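Local atomic coordinates of putative epimerase (Burkholderia cenocepacia, PDB entry 4LW8), a protein that probably acts as an NAD(P)-dependent sugar epimerase or dehydratase in the synthesis of lipopolysaccharide O-antigen. Residues 163-166 with 167-171. Residues are numbered along the deposited sequence; the frame is centred on the assembly and turned at random. Where two conformers were deposited one is given.
Sequences SKLA and MEYAA
S163 to A170 run through rather more than two turns of helix 159-172, in which the amides of M167, E168, Y169 and A170 are each hydrogen-bonded to the carbonyl oxygen four residues back. The last of these is short and nearly straight: A170 N lies 2.8 Å from A166 O, with an N-H...O angle of 164°. The bond from Y169 N to L165 O is longer, at 3.2 Å.

The main side-chain contact joins L165 and Y169, one turn apart. They lie side by side and point the same way. L165 CG sits 4.0 Å from Y169 CE2, and its CD1 reaches the same ring atom. CG of Y169 is anti to its own carbonyl carbon (chi1 -79°). This turns the ring back toward the preceding turn and brings CD2 within 3.4 Å of L165 O, which meets the ring obliquely. L165 CD1 also approaches E168 OE1 at 4.0 Å.

E168 is extended beyond CG: OE1 forms a salt bridge with R184 and OE2 a hydrogen bond with S135. K164 NZ is hydrogen-bonded to the carbonyl oxygen of A134. With Y160 one turn earlier, K164 fits the YxxxK motif of the short-chain dehydrogenase/reductase superfamily, consistent with the NAD(P)-dependent epimerase family. S163 OG is hydrogen-bonded to N110 ND2 of helix 103-122, and A166 and M167 pack on that helix.

L165 and A166 also pack on Y169 and A166 of the second subunit, so this helix contributes to the dimer interface. The chemistry is thus largely divided round the helix, with A166 touching both its own chain and the partner. Alanines, L165 and the Y169 ring meet the partner chain, while the polar ends of K164 and E168 find partners within their own subunit. The pairing with R184 probably stabilises E168 as a carboxylate.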
ATOM      1  N   SER A 163      -0.431  -1.158   5.770  1.00 17.82           N
ATOM      2  CA  SER A 163      -1.350  -0.018   5.666  1.00 20.54           C
ATOM      3  C   SER A 163      -0.602   1.294   5.886  1.00 24.15           C
ATOM      4  O   SER A 163      -0.935   2.306   5.265  1.00 22.49           O
ATOM      5  CB  SER A 163      -2.536  -0.157   6.653  1.00 21.99           C
ATOM      6  OG  SER A 163      -2.216   0.226   7.989  1.00 20.97           O
ATOM      7  N   LYS A 164       0.416   1.278   6.748  1.00 22.76           N
ATOM      8  CA  LYS A 164       1.237   2.480   6.976  1.00 20.84           C
ATOM      9  C   LYS A 164       2.064   2.829   5.739  1.00 23.36           C
ATOM     10  O   LYS A 164       2.171   3.999   5.354  1.00 24.98           O
ATOM     11  CB  LYS A 164       2.160   2.289   8.184  1.00 22.55           C
ATOM     12  CG  LYS A 164       1.460   2.426   9.543  1.00 26.99           C
ATOM     13  CD  LYS A 164       0.956   3.863   9.735  1.00 30.48           C
ATOM     14  CE  LYS A 164       0.636   4.172  11.177  1.00 36.91           C
ATOM     15  NZ  LYS A 164       0.140   5.576  11.298  1.00 33.50           N
ATOM     16  N   LEU A 165       2.638   1.811   5.110  1.00 25.03           N
ATOM     17  CA  LEU A 165       3.387   2.007   3.878  1.00 22.02           C
ATOM     18  C   LEU A 165       2.468   2.523   2.772  1.00 24.49           C
ATOM     19  O   LEU A 165       2.822   3.441   2.025  1.00 24.19           O
ATOM     20  CB  LEU A 165       4.052   0.696   3.433  1.00 19.58           C
ATOM     21  CG  LEU A 165       4.945   0.804   2.207  1.00 20.25           C
ATOM     22  CD1 LEU A 165       6.071   1.786   2.512  1.00 18.85           C
ATOM     23  CD2 LEU A 165       5.509  -0.579   1.771  1.00 17.41           C
ATOM     24  N   ALA A 166       1.280   1.933   2.681  1.00 27.16           N
ATOM     25  CA  ALA A 166       0.308   2.333   1.674  1.00 28.82           C
ATOM     26  C   ALA A 166      -0.111   3.778   1.918  1.00 26.16           C
ATOM     27  O   ALA A 166      -0.299   4.545   0.975  1.00 24.14           O
ATOM     28  CB  ALA A 166      -0.896   1.402   1.695  1.00 21.44           C
ATOM     29  N   MET A 167      -0.238   4.154   3.192  1.00 21.41           N
ATOM     30  CA  MET A 167      -0.550   5.534   3.545  0.67 22.87           C
ATOM     31  C   MET A 167       0.505   6.477   2.967  1.00 20.96           C
ATOM     32  O   MET A 167       0.173   7.538   2.418  1.00 20.89           O
ATOM     33  CB  MET A 167      -0.644   5.708   5.068  0.67 20.03           C
ATOM     34  CG  MET A 167      -0.944   7.147   5.502  0.67 24.11           C
ATOM     35  SD  MET A 167      -0.446   7.547   7.199  0.67 27.90           S
ATOM     36  CE  MET A 167       1.338   7.406   7.000  0.67 17.53           C
ATOM     37  N   GLU A 168       1.777   6.094   3.077  1.00 22.03           N
ATOM     38  CA  GLU A 168       2.842   6.954   2.565  1.00 22.33           C
ATOM     39  C   GLU A 168       2.648   7.186   1.070  1.00 25.41           C
ATOM     40  O   GLU A 168       2.733   8.335   0.599  1.00 23.85           O
ATOM     41  CB  GLU A 168       4.237   6.368   2.818  1.00 20.85           C
ATOM     42  CG  GLU A 168       4.633   6.146   4.289  1.00 19.06           C
ATOM     43  CD  GLU A 168       6.074   5.636   4.417  1.00 23.90           C
ATOM     44  OE1 GLU A 168       6.775   5.574   3.388  1.00 24.87           O
ATOM     45  OE2 GLU A 168       6.504   5.272   5.535  1.00 21.95           O
ATOM     46  N   TYR A 169       2.389   6.111   0.318  1.00 19.74           N
ATOM     47  CA  TYR A 169       2.259   6.247  -1.135  1.00 18.25           C
ATOM     48  C   TYR A 169       0.997   7.040  -1.477  1.00 25.69           C
ATOM     49  O   TYR A 169       1.021   7.875  -2.376  1.00 26.49           O
ATOM     50  CB  TYR A 169       2.239   4.881  -1.834  1.00 20.34           C
ATOM     51  CG  TYR A 169       3.620   4.251  -1.996  1.00 22.22           C
ATOM     52  CD1 TYR A 169       4.536   4.755  -2.912  1.00 25.63           C
ATOM     53  CD2 TYR A 169       4.011   3.170  -1.200  1.00 18.52           C
ATOM     54  CE1 TYR A 169       5.790   4.176  -3.066  1.00 25.39           C
ATOM     55  CE2 TYR A 169       5.264   2.610  -1.323  1.00 20.59           C
ATOM     56  CZ  TYR A 169       6.145   3.112  -2.258  1.00 25.52           C
ATOM     57  OH  TYR A 169       7.376   2.546  -2.379  1.00 25.57           O
ATOM     58  N   ALA A 170      -0.096   6.792  -0.751  1.00 20.55           N
ATOM     59  CA  ALA A 170      -1.345   7.522  -0.995  1.00 23.39           C
ATOM     60  C   ALA A 170      -1.153   9.008  -0.720  1.00 18.54           C
ATOM     61  O   ALA A 170      -1.663   9.855  -1.445  1.00 23.07           O
ATOM     62  CB  ALA A 170      -2.485   6.968  -0.122  1.00 17.09           C
ATOM     63  N   ALA A 171      -0.384   9.317   0.311  1.00 21.79           N
ATOM     64  CA  ALA A 171      -0.159  10.712   0.687  1.00 21.69           C
ATOM     65  C   ALA A 171       0.680  11.481  -0.341  1.00 24.25           C
ATOM     66  O   ALA A 171       0.460  12.666  -0.579  1.00 23.18           O
ATOM     67  CB  ALA A 171       0.491  10.785   2.064  1.00 15.96           C
TER